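Local atomic coordinates of 5'-nucleotidase SurE (PDB entry 2WQK), a protein that probably removes the phosphate from nucleoside 5'-monophosphates with the help of one divalent metal ion per subunit. Residues L6-G11 with P15-L20; R21-S26 with V141-V146; V31-D36 with A70-L75; M54-I57 with F61-V64; S126-E131 with A220-Y225. All blocks are in the same frame, centred on the assembly; numbering follows the deposited sequence.

Interaction 1 (L6-G11 with P15-L20). With NA (sodium ion), chain D.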
# COMPACT_ATOMS: atom_id res chain seq x y z
N LEU A 6 -16.64 -3.52 20.19
CA LEU A 6 -16.04 -4.65 19.48
C LEU A 6 -15.44 -4.15 18.18
O LEU A 6 -16.12 -3.52 17.35
CB LEU A 6 -17.12 -5.70 19.19
CG LEU A 6 -16.72 -6.91 18.34
CD1 LEU A 6 -15.53 -7.66 18.93
CD2 LEU A 6 -17.90 -7.86 18.11
N VAL A 7 -14.15 -4.45 18.00
CA VAL A 7 -13.40 -4.04 16.82
C VAL A 7 -12.70 -5.27 16.27
O VAL A 7 -12.69 -6.34 16.90
CB VAL A 7 -12.35 -2.94 17.17
CG1 VAL A 7 -13.05 -1.79 17.90
CG2 VAL A 7 -11.18 -3.51 17.99
N ASN A 8 -12.11 -5.13 15.09
CA ASN A 8 -11.21 -6.16 14.60
C ASN A 8 -10.21 -5.54 13.60
O ASN A 8 -10.19 -4.32 13.42
CB ASN A 8 -11.94 -7.37 14.00
CG ASN A 8 -12.44 -7.13 12.56
OD1 ASN A 8 -12.51 -5.99 12.10
ND2 ASN A 8 -12.82 -8.22 11.87
N ASP A 9 -9.40 -6.41 13.00
CA ASP A 9 -8.44 -6.00 11.98
C ASP A 9 -8.76 -6.54 10.58
O ASP A 9 -8.13 -6.14 9.62
CB ASP A 9 -7.03 -6.46 12.40
CG ASP A 9 -5.93 -5.64 11.79
OD1 ASP A 9 -6.10 -4.45 11.48
OD2 ASP A 9 -4.86 -6.24 11.60
N ASP A 10 -9.67 -7.50 10.48
CA ASP A 10 -9.99 -8.18 9.24
C ASP A 10 -11.09 -7.51 8.44
O ASP A 10 -11.28 -7.84 7.26
CB ASP A 10 -10.36 -9.64 9.54
CG ASP A 10 -9.23 -10.40 10.25
OD1 ASP A 10 -8.04 -10.22 9.82
OD2 ASP A 10 -9.52 -11.17 11.21
N GLY A 11 -11.83 -6.60 9.08
CA GLY A 11 -12.94 -5.92 8.42
C GLY A 11 -14.29 -6.28 9.04
O GLY A 11 -14.48 -7.37 9.57
N PRO A 15 -16.14 -13.21 9.07
CA PRO A 15 -16.93 -14.15 9.87
C PRO A 15 -16.55 -14.14 11.38
O PRO A 15 -17.36 -14.43 12.24
CB PRO A 15 -16.60 -15.51 9.25
CG PRO A 15 -15.31 -15.29 8.54
CD PRO A 15 -15.36 -13.90 8.02
N GLY A 16 -15.31 -13.80 11.71
CA GLY A 16 -14.87 -13.82 13.09
C GLY A 16 -15.53 -12.73 13.93
O GLY A 16 -15.91 -12.99 15.06
N ILE A 17 -15.60 -11.51 13.41
CA ILE A 17 -16.18 -10.40 14.17
C ILE A 17 -17.70 -10.62 14.27
O ILE A 17 -18.31 -10.36 15.29
CB ILE A 17 -15.82 -9.00 13.63
CG1 ILE A 17 -16.12 -7.95 14.68
CG2 ILE A 17 -16.41 -8.69 12.27
CD1 ILE A 17 -15.78 -6.55 14.33
N ASN A 18 -18.27 -11.12 13.18
CA ASN A 18 -19.74 -11.30 13.19
C ASN A 18 -20.15 -12.45 14.12
O ASN A 18 -21.15 -12.33 14.85
CB ASN A 18 -20.24 -11.44 11.79
CG ASN A 18 -20.29 -10.11 11.10
OD1 ASN A 18 -21.21 -9.30 11.35
ND2 ASN A 18 -19.26 -9.82 10.26
N ALA A 19 -19.38 -13.54 14.13
CA ALA A 19 -19.66 -14.64 15.06
C ALA A 19 -19.61 -14.15 16.51
O ALA A 19 -20.45 -14.51 17.34
CB ALA A 19 -18.71 -15.84 14.88
N LEU A 20 -18.58 -13.36 16.82
CA LEU A 20 -18.42 -12.89 18.18
C LEU A 20 -19.56 -11.93 18.54
O LEU A 20 -20.10 -12.00 19.64
CB LEU A 20 -17.04 -12.25 18.35
CG LEU A 20 -16.64 -11.81 19.75
CD1 LEU A 20 -16.80 -12.93 20.79
CD2 LEU A 20 -15.21 -11.24 19.69
NA NA D . -5.99 -10.36 10.93
O HOH W 1 -5.21 -12.46 9.95

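Interaction 2 (R21-S26 with V141-V146)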
# COMPACT_ATOMS: atom_id res chain seq x y z
N ARG A 21 -19.89 -11.02 17.61
CA ARG A 21 -20.98 -10.06 17.82
C ARG A 21 -22.26 -10.81 18.18
O ARG A 21 -22.95 -10.48 19.14
CB ARG A 21 -21.21 -9.23 16.58
CG ARG A 21 -22.37 -8.28 16.73
CD ARG A 21 -22.66 -7.65 15.42
NE ARG A 21 -23.78 -6.74 15.58
CZ ARG A 21 -24.86 -6.73 14.82
NH1 ARG A 21 -24.99 -7.54 13.76
NH2 ARG A 21 -25.79 -5.85 15.09
N GLU A 22 -22.59 -11.78 17.35
CA GLU A 22 -23.85 -12.53 17.56
C GLU A 22 -23.92 -13.21 18.93
O GLU A 22 -24.96 -13.14 19.65
CB GLU A 22 -24.04 -13.49 16.38
CG GLU A 22 -24.32 -12.76 15.06
CD GLU A 22 -25.53 -11.79 15.07
OE1 GLU A 22 -26.55 -12.07 15.72
OE2 GLU A 22 -25.45 -10.70 14.41
N ALA A 23 -22.85 -13.91 19.29
CA ALA A 23 -22.77 -14.59 20.58
C ALA A 23 -22.85 -13.66 21.78
O ALA A 23 -23.47 -13.99 22.81
CB ALA A 23 -21.53 -15.50 20.64
N LEU A 24 -22.22 -12.49 21.66
CA LEU A 24 -22.18 -11.55 22.77
C LEU A 24 -23.50 -10.87 23.11
O LEU A 24 -23.64 -10.33 24.20
CB LEU A 24 -21.17 -10.43 22.49
CG LEU A 24 -19.70 -10.83 22.61
CD1 LEU A 24 -18.90 -9.71 21.98
CD2 LEU A 24 -19.34 -11.04 24.08
N LYS A 25 -24.42 -10.89 22.15
CA LYS A 25 -25.71 -10.22 22.40
C LYS A 25 -26.40 -10.68 23.69
O LYS A 25 -27.17 -9.92 24.27
CB LYS A 25 -26.65 -10.39 21.20
CG LYS A 25 -26.20 -9.72 19.94
CD LYS A 25 -27.10 -10.16 18.76
CE LYS A 25 -26.94 -9.28 17.53
NZ LYS A 25 -27.94 -9.61 16.43
N SER A 26 -26.21 -11.94 24.07
CA SER A 26 -26.86 -12.45 25.28
C SER A 26 -26.27 -11.88 26.57
O SER A 26 -26.87 -12.01 27.65
CB SER A 26 -26.86 -13.97 25.34
OG SER A 26 -25.53 -14.43 25.39
N VAL A 141 -16.69 -20.11 23.36
CA VAL A 141 -15.77 -20.02 24.47
C VAL A 141 -15.41 -18.53 24.74
O VAL A 141 -15.21 -18.15 25.89
CB VAL A 141 -14.60 -20.99 24.37
CG1 VAL A 141 -13.62 -20.51 23.38
CG2 VAL A 141 -14.00 -21.24 25.78
N CYS A 142 -15.41 -17.69 23.70
CA CYS A 142 -15.16 -16.26 23.94
C CYS A 142 -16.20 -15.68 24.90
O CYS A 142 -15.88 -14.91 25.83
CB CYS A 142 -15.12 -15.47 22.63
SG CYS A 142 -13.81 -16.00 21.51
N VAL A 143 -17.47 -16.03 24.67
CA VAL A 143 -18.54 -15.53 25.52
C VAL A 143 -18.41 -16.08 26.95
O VAL A 143 -18.63 -15.37 27.90
CB VAL A 143 -19.91 -15.73 24.86
CG1 VAL A 143 -21.03 -15.30 25.79
CG2 VAL A 143 -19.93 -14.95 23.55
N ASP A 144 -17.97 -17.33 27.09
CA ASP A 144 -17.72 -17.90 28.42
C ASP A 144 -16.70 -17.04 29.18
O ASP A 144 -16.88 -16.74 30.34
CB ASP A 144 -17.18 -19.33 28.35
CG ASP A 144 -18.25 -20.38 27.95
OD1 ASP A 144 -19.48 -20.09 28.01
OD2 ASP A 144 -17.83 -21.48 27.54
N ILE A 145 -15.64 -16.65 28.48
CA ILE A 145 -14.60 -15.82 29.08
C ILE A 145 -15.12 -14.43 29.45
O ILE A 145 -14.87 -13.96 30.55
CB ILE A 145 -13.35 -15.78 28.14
CG1 ILE A 145 -12.67 -17.17 28.09
CG2 ILE A 145 -12.40 -14.66 28.56
CD1 ILE A 145 -11.61 -17.26 27.03
N VAL A 146 -15.84 -13.80 28.51
CA VAL A 146 -16.40 -12.47 28.78
C VAL A 146 -17.31 -12.51 30.01
O VAL A 146 -17.25 -11.64 30.89
CB VAL A 146 -17.10 -11.86 27.55
CG1 VAL A 146 -17.80 -10.57 27.93
CG2 VAL A 146 -16.08 -11.61 26.43

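Interaction 3 (V31-D36 with A70-L75)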
# COMPACT_ATOMS: atom_id res chain seq x y z
N VAL A 31 -21.48 -2.90 20.43
CA VAL A 31 -21.32 -1.78 19.52
C VAL A 31 -20.08 -2.10 18.70
O VAL A 31 -18.98 -2.19 19.25
CB VAL A 31 -21.17 -0.43 20.26
CG1 VAL A 31 -20.92 0.72 19.27
CG2 VAL A 31 -22.46 -0.17 21.12
N VAL A 32 -20.28 -2.28 17.41
CA VAL A 32 -19.17 -2.64 16.50
C VAL A 32 -18.68 -1.39 15.80
O VAL A 32 -19.46 -0.63 15.22
CB VAL A 32 -19.60 -3.63 15.41
CG1 VAL A 32 -18.55 -3.82 14.27
CG2 VAL A 32 -19.94 -4.96 16.05
N VAL A 33 -17.35 -1.23 15.81
CA VAL A 33 -16.71 -0.21 14.96
C VAL A 33 -15.50 -0.96 14.39
O VAL A 33 -14.61 -1.37 15.15
CB VAL A 33 -16.26 1.04 15.76
CG1 VAL A 33 -15.67 2.09 14.83
CG2 VAL A 33 -17.47 1.62 16.54
N ALA A 34 -15.50 -1.16 13.08
CA ALA A 34 -14.44 -2.01 12.49
C ALA A 34 -13.99 -1.47 11.12
O ALA A 34 -14.72 -0.72 10.44
CB ALA A 34 -14.95 -3.45 12.35
N PRO A 35 -12.77 -1.84 10.71
CA PRO A 35 -12.31 -1.39 9.41
C PRO A 35 -13.18 -1.88 8.24
O PRO A 35 -13.88 -2.88 8.35
CB PRO A 35 -10.88 -1.99 9.30
CG PRO A 35 -10.47 -2.33 10.73
CD PRO A 35 -11.80 -2.70 11.41
N ASP A 36 -13.10 -1.18 7.11
CA ASP A 36 -13.85 -1.59 5.93
C ASP A 36 -13.07 -2.58 5.02
O ASP A 36 -13.50 -2.89 3.93
CB ASP A 36 -14.24 -0.37 5.10
CG ASP A 36 -13.06 0.24 4.38
OD1 ASP A 36 -11.96 0.19 4.96
OD2 ASP A 36 -13.26 0.76 3.25
N ALA A 70 -6.88 0.65 16.18
CA ALA A 70 -6.69 1.79 17.06
C ALA A 70 -7.67 2.93 16.76
O ALA A 70 -8.30 3.48 17.69
CB ALA A 70 -5.23 2.26 16.99
N ASP A 71 -7.79 3.29 15.48
CA ASP A 71 -8.72 4.35 15.03
C ASP A 71 -10.15 3.96 15.47
O ASP A 71 -10.92 4.78 15.96
CB ASP A 71 -8.72 4.51 13.53
CG ASP A 71 -7.38 5.06 12.97
OD1 ASP A 71 -6.64 5.72 13.74
OD2 ASP A 71 -7.12 4.83 11.76
N CYS A 72 -10.47 2.69 15.25
CA CYS A 72 -11.83 2.21 15.55
C CYS A 72 -12.15 2.33 17.06
O CYS A 72 -13.27 2.69 17.45
CB CYS A 72 -12.02 0.77 15.05
SG CYS A 72 -12.02 0.58 13.29
N VAL A 73 -11.19 1.93 17.90
CA VAL A 73 -11.38 2.02 19.34
C VAL A 73 -11.56 3.47 19.77
O VAL A 73 -12.47 3.81 20.53
CB VAL A 73 -10.25 1.34 20.15
CG1 VAL A 73 -10.35 1.64 21.65
CG2 VAL A 73 -10.15 -0.16 19.81
N HIS A 74 -10.70 4.34 19.25
CA HIS A 74 -10.75 5.72 19.65
C HIS A 74 -12.01 6.45 19.15
O HIS A 74 -12.65 7.22 19.93
CB HIS A 74 -9.45 6.45 19.27
CG HIS A 74 -8.29 6.07 20.15
ND1 HIS A 74 -7.70 6.94 21.03
CD2 HIS A 74 -7.62 4.90 20.29
CE1 HIS A 74 -6.73 6.32 21.69
NE2 HIS A 74 -6.66 5.08 21.26
N LEU A 75 -12.37 6.21 17.89
CA LEU A 75 -13.62 6.81 17.36
C LEU A 75 -14.83 6.16 18.04
O LEU A 75 -15.85 6.83 18.30
CB LEU A 75 -13.72 6.69 15.84
CG LEU A 75 -12.74 7.57 15.04
CD1 LEU A 75 -12.84 7.28 13.56
CD2 LEU A 75 -12.96 9.09 15.31

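Interaction 4 (M54-I57 with F61-V64)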
# COMPACT_ATOMS: atom_id res chain seq x y z
N MET A 54 -16.43 7.62 8.66
CA MET A 54 -17.07 6.54 9.44
C MET A 54 -18.51 6.48 9.01
O MET A 54 -19.18 7.52 9.01
CB MET A 54 -16.89 6.74 10.96
CG MET A 54 -17.50 5.60 11.84
SD MET A 54 -17.03 5.72 13.58
CE MET A 54 -17.34 7.42 14.00
N ARG A 55 -18.94 5.27 8.64
CA ARG A 55 -20.25 5.02 8.02
C ARG A 55 -21.05 4.07 8.89
O ARG A 55 -20.53 3.04 9.35
CB ARG A 55 -20.04 4.33 6.67
CG ARG A 55 -19.44 5.21 5.60
CD ARG A 55 -20.49 6.15 5.04
NE ARG A 55 -19.95 7.05 4.04
CZ ARG A 55 -19.22 8.13 4.31
NH1 ARG A 55 -18.91 8.46 5.56
NH2 ARG A 55 -18.79 8.86 3.31
N LYS A 56 -22.34 4.37 9.06
CA LYS A 56 -23.24 3.50 9.81
C LYS A 56 -23.75 2.40 8.88
O LYS A 56 -24.36 2.69 7.81
CB LYS A 56 -24.40 4.33 10.38
CG LYS A 56 -25.34 3.51 11.20
CD LYS A 56 -26.44 4.39 11.79
CE LYS A 56 -27.43 3.58 12.63
NZ LYS A 56 -28.58 4.41 13.05
N ILE A 57 -23.51 1.15 9.24
CA ILE A 57 -23.99 0.00 8.49
C ILE A 57 -25.39 -0.39 9.02
O ILE A 57 -26.32 -0.71 8.23
CB ILE A 57 -23.05 -1.18 8.59
CG1 ILE A 57 -21.67 -0.84 7.96
CG2 ILE A 57 -23.66 -2.44 7.93
CD1 ILE A 57 -20.70 -1.85 8.29
N PHE A 61 -23.56 -0.47 14.55
CA PHE A 61 -22.63 -1.20 13.68
C PHE A 61 -22.07 -0.20 12.67
O PHE A 61 -22.78 0.26 11.76
CB PHE A 61 -23.37 -2.37 13.04
CG PHE A 61 -22.50 -3.42 12.46
CD1 PHE A 61 -22.54 -4.72 12.93
CD2 PHE A 61 -21.63 -3.13 11.45
CE1 PHE A 61 -21.72 -5.70 12.40
CE2 PHE A 61 -20.84 -4.14 10.88
CZ PHE A 61 -20.88 -5.39 11.36
N TYR A 62 -20.79 0.12 12.85
CA TYR A 62 -20.14 1.19 12.08
C TYR A 62 -18.85 0.68 11.47
O TYR A 62 -18.22 -0.23 12.00
CB TYR A 62 -19.76 2.34 12.99
CG TYR A 62 -20.95 3.05 13.56
CD1 TYR A 62 -21.45 4.22 12.94
CD2 TYR A 62 -21.58 2.56 14.69
CE1 TYR A 62 -22.58 4.86 13.47
CE2 TYR A 62 -22.73 3.18 15.20
CZ TYR A 62 -23.20 4.34 14.60
OH TYR A 62 -24.33 4.94 15.14
N THR A 63 -18.50 1.27 10.34
CA THR A 63 -17.18 1.00 9.78
C THR A 63 -16.41 2.29 9.62
O THR A 63 -16.97 3.34 9.27
CB THR A 63 -17.25 0.25 8.42
OG1 THR A 63 -15.92 -0.11 8.00
CG2 THR A 63 -17.99 1.04 7.30
N VAL A 64 -15.10 2.17 9.85
CA VAL A 64 -14.18 3.27 9.63
C VAL A 64 -13.38 2.94 8.34
O VAL A 64 -12.69 1.92 8.24
CB VAL A 64 -13.19 3.51 10.82
CG1 VAL A 64 -12.30 4.73 10.52
CG2 VAL A 64 -13.94 3.73 12.14

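Interaction 5 (S126-E131 with A220-Y225)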
# COMPACT_ATOMS: atom_id res chain seq x y z
N SER A 126 -8.20 -14.52 19.06
CA SER A 126 -7.67 -14.99 17.78
C SER A 126 -7.89 -16.50 17.66
O SER A 126 -7.80 -17.20 18.65
CB SER A 126 -6.17 -14.69 17.69
OG SER A 126 -5.96 -13.30 17.80
N ALA A 127 -8.20 -16.94 16.43
CA ALA A 127 -8.40 -18.36 16.09
C ALA A 127 -7.08 -19.03 15.68
O ALA A 127 -6.43 -18.58 14.74
CB ALA A 127 -9.42 -18.47 14.93
N PHE A 128 -6.75 -20.13 16.35
CA PHE A 128 -5.58 -20.93 16.00
C PHE A 128 -6.03 -21.98 15.01
O PHE A 128 -6.46 -23.09 15.38
CB PHE A 128 -4.96 -21.58 17.24
CG PHE A 128 -3.77 -22.47 16.92
CD1 PHE A 128 -2.56 -21.91 16.51
CD2 PHE A 128 -3.84 -23.84 17.09
CE1 PHE A 128 -1.45 -22.66 16.26
CE2 PHE A 128 -2.72 -24.62 16.84
CZ PHE A 128 -1.54 -24.03 16.42
N GLY A 129 -5.98 -21.55 13.76
CA GLY A 129 -6.36 -22.37 12.60
C GLY A 129 -5.98 -21.61 11.36
O GLY A 129 -5.67 -20.39 11.41
N ARG A 130 -6.00 -22.30 10.22
CA ARG A 130 -5.73 -21.65 8.92
C ARG A 130 -6.96 -21.74 8.03
O ARG A 130 -7.46 -20.72 7.55
CB ARG A 130 -4.54 -22.31 8.22
CG ARG A 130 -3.17 -22.03 8.86
CD ARG A 130 -2.22 -23.20 8.68
NE ARG A 130 -0.82 -22.83 8.87
CZ ARG A 130 -0.02 -22.32 7.92
NH1 ARG A 130 -0.47 -22.10 6.69
NH2 ARG A 130 1.23 -22.01 8.22
N GLU A 131 -7.44 -22.97 7.84
CA GLU A 131 -8.54 -23.26 6.92
C GLU A 131 -9.76 -23.74 7.69
O GLU A 131 -9.63 -24.40 8.74
CB GLU A 131 -8.15 -24.37 5.92
CG GLU A 131 -7.12 -23.98 4.86
CD GLU A 131 -6.66 -25.17 4.02
OE1 GLU A 131 -7.49 -26.06 3.75
OE2 GLU A 131 -5.48 -25.21 3.64
N ALA A 220 -0.44 -24.52 24.73
CA ALA A 220 -1.85 -24.68 25.11
C ALA A 220 -2.67 -24.95 23.85
O ALA A 220 -3.42 -25.95 23.80
CB ALA A 220 -2.35 -23.41 25.84
N VAL A 221 -2.56 -24.10 22.83
CA VAL A 221 -3.41 -24.25 21.65
C VAL A 221 -3.03 -25.49 20.82
O VAL A 221 -3.93 -26.13 20.25
CB VAL A 221 -3.46 -22.97 20.79
CG1 VAL A 221 -4.15 -21.85 21.59
CG2 VAL A 221 -2.08 -22.55 20.30
N LEU A 222 -1.75 -25.82 20.76
CA LEU A 222 -1.29 -27.02 20.04
C LEU A 222 -1.89 -28.29 20.65
O LEU A 222 -2.04 -29.33 19.96
CB LEU A 222 0.25 -27.10 20.03
CG LEU A 222 0.95 -26.23 18.98
CD1 LEU A 222 2.46 -26.01 19.31
CD2 LEU A 222 0.74 -26.82 17.53
N ASN A 223 -2.18 -28.23 21.95
CA ASN A 223 -2.73 -29.36 22.69
C ASN A 223 -4.23 -29.27 22.97
O ASN A 223 -4.75 -30.03 23.80
CB ASN A 223 -1.93 -29.56 23.97
CG ASN A 223 -0.53 -30.14 23.67
OD1 ASN A 223 -0.40 -31.38 23.52
ND2 ASN A 223 0.50 -29.28 23.56
N GLY A 224 -4.93 -28.34 22.31
CA GLY A 224 -6.39 -28.30 22.37
C GLY A 224 -6.99 -27.51 23.51
O GLY A 224 -8.18 -27.63 23.79
N TYR A 225 -6.19 -26.65 24.14
CA TYR A 225 -6.66 -25.77 25.19
C TYR A 225 -6.72 -24.32 24.66
O TYR A 225 -5.90 -23.91 23.84
CB TYR A 225 -5.69 -25.78 26.35
CG TYR A 225 -5.58 -27.10 27.05
CD1 TYR A 225 -6.43 -27.41 28.08
CD2 TYR A 225 -4.59 -27.98 26.70
CE1 TYR A 225 -6.33 -28.67 28.74
CE2 TYR A 225 -4.47 -29.21 27.33
CZ TYR A 225 -5.34 -29.53 28.35
OH TYR A 225 -5.20 -30.78 28.96

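Interaction 1 (L6-G11 with P15-L20)
This is a buried apolar contact between the end of strand 3-7, with the loop after it, and the first turns of helix 15-24. Ile17 is its centre. Its CG1 lies 3.9 Å from Leu6 CG, the two side chains running past each other in opposite directions. Leu6 CD1 also reaches Leu20 CD2, at 3.7 Å, one turn further along the helix. Asn8 crosses Ile17 at about a right angle, and its ND2 rests 3.6 Å from Ile17 CB. With chi1 at 80°, the amide of Asn8 lies between its own backbone N and carbonyl carbon and turns back over the loop. There OD1 accepts from Gly11 N at 3.2 Å, an Asx motif, and ND2 donates to Gly11 O at 3.0 Å. An alanine in place of Asn8 would remove both bonds and is likely to leave the turn before the helix less firmly held. The loop carries Asp10, whose OD1 binds the sodium ion at 2.3 Å. Ser40 and Asn94 complete the protein part of that site, and Asp10 OD2 accepts from Glu95 N. An acidic loop at the carboxyl end of the first beta-alpha-beta strand is consistent with the predicted divalent-metal site of the SurE family.

Interaction 2 (R21-S26 with V141-V146)
Val143 has CG1 anti to its backbone N (chi1 175°), which leaves CG2 beside that N and turned to the helix holding Ala23 and Leu24. Leu24 has CG anti to its carbonyl carbon (chi1 -74°), and this brings CD2 towards Val143 and Val146. Val143 CG2 makes most of the contact. It presses on Ala23 CB at 3.4 Å, closer than usual for two carbons, and lies 3.9 Å from Leu24 N. The small side chain of Ala23 is consistent with the close approach of the two backbones, with the CA atoms of Leu24 and Val143 6.1 Å apart. Leu24 CD2 lies 4.0 Å from Val143 CG2. The same methyl meets Val146 CG2 at 4.1 Å, the Leu24 and Val146 side chains crossing at about a right angle. All of these side-chain contacts are apolar. The charges of segment 21-26 gather away from Val143 and Val146: Glu22 OE1 takes Lys25 NZ at 2.9 Å, and Arg21 joins the network through charge alone. The contact sets the end of helix 15-24 against helix 135-152. Beneath it, Leu24 rests on Val30 and Leu90, and Val146 on Leu88, Leu90 and Phe125, which ties both helices to the central sheet.

Interaction 3 (V31-D36 with A70-L75)
Cys72 carries this contact from helix 70-75 to strand 31-35, and its side chain can be followed outwards. Its CB sits 3.4 Å from Val33 O and 3.9 Å from Val33 CG1. From there SG, anti to the carbonyl carbon (chi1 -68°), runs to the backbone joint between Ala34 and Pro35. It lies 3.6 Å from both Ala34 C and Pro35 N, and 3.8 Å from Pro35 CD on the ring. The sulfur thus rests on a peptide group and the flank of a proline. Val33 answers from the strand: its CG1 also meets Cys72 O, at 3.6 Å. The segment axes come within 7.5 Å and run roughly antiparallel, with 147° between their directions. Other residues close in around the pair. Val7 and Val64 touch Cys72, and Leu5 and Met54 touch Val33. Further round the helix, His74 ND1 is hydrogen-bonded to Glu187 of the second subunit, so the helix lies between the sheet and a neighbouring chain. Pro35 lies near the metal-binding loop, its side chain about 5 Å from that of Asp9. The chemistry is that of van der Waals packing: a small, polarisable thiol fits closely against backbone and proline, and the contact depends on shape rather than charge.

Interaction 4 (M54-I57 with F61-V64)
Strands 54-57 and 61-64 run antiparallel, their segment axes 4.6 Å apart at 150°. Arg55 and Thr63 form the hydrogen-bonded pair: Arg55 N gives to Thr63 O at 2.8 Å, and Thr63 N returns a bond to Arg55 O at 2.9 Å, both nearly straight at 167°. Towards the turn, Ile57 N donates to Phe61 O at 2.8 Å. The non-hydrogen-bonded pairs are Met54 with Val64 and Lys56 with Tyr62, and their side chains share one face. There Met54 SD lies 3.9 Å from Val64 CG2 and makes an oblique Met-aromatic contact with the Tyr62 ring. Lys56 holds its chain extended, with CG anti to the backbone N (chi1 -178°). Its chain crosses the tyrosine at an oblique angle, CB 3.6 Å from Tyr62 CE1. On the face of Arg55 and Thr63, the methyl CG2 of Thr63 meets Arg55 CB, while Thr63 OG1 is hydrogen-bonded to Ala34 O. Ile57 CD1 comes to the edge of the Phe61 ring, 3.5 Å from CE2. This hairpin forms one border of the central sheet within the chain. Strand 61-64 pairs with strand 29-35, and helix 69-80 covers Met54, Tyr62 and Val64. Phe61 packs on Asn18 and Arg21 of helix 15-24, and Met54 packs on Tyr201 of the second subunit.

Interaction 5 (S126-E131 with A220-Y225)
Phe128, at the end of strand 122-128, lays the face of its ring on Val221 of helix 217-222. Val221 CG2 stands almost exactly over the ring centre, 3.7 Å from the centroid and 9° off the ring normal, a clear CH-pi contact. This methyl lies between the backbone N and carbonyl carbon of Val221, whose CG1 takes the position anti to the carbonyl carbon (chi1 -65°). Val221 CB adds to the cover, 3.8 Å from Phe128 CD2. Leu222 reaches the far end of the ring: its CD2 lies 3.8 Å from Phe128 CZ, in an oblique approach. With an alanine in place of Phe128, the methyl of Val221 would probably lose the flat surface it rests on, and a gap would open between the strand end and the helix. The next shell fixes both partners. The chain leaves the strand after Phe128, whose backbone is hydrogen-bonded to Ile164 of the neighbouring strand 158-165. Val221 also packs on Asn163 and Ser227, and Leu222 on Ala212. The helix ends just past these residues. Tyr225 N returns to Ala220 O at 2.9 Å and Gly224 N to Val221 O at 3.2 Å. Gly224, with positive phi, is the C-prime residue. Lys173 NZ holds Asn223 O from outside. The contact thus joins the carboxyl end of a central strand to a short helix closed by a Schellman motif.

In the fold
Interactions 1 to 4 all touch one another, and interaction 5 stands apart. Interactions 1 and 2 share helix 15-24 and meet where Leu20 CD1 lies 3.6 Å from Cys142 CB. Interactions 1 and 3 meet in the sheet, with Leu6 N 2.8 Å from Val31 O. Interactions 3 and 4 are the closest pair, their centres about 8 Å apart, and both touch the second subunit. Interaction 1 holds the sodium ligand Asp10; in interaction 3, the side chain of Pro35 is about 9 Å from the ion. Interaction 5 lies on the opposite side of the chain's centre from interaction 3, their centres about 26 Å apart, with the Phe128 side chain about 13 Å from the sodium ion.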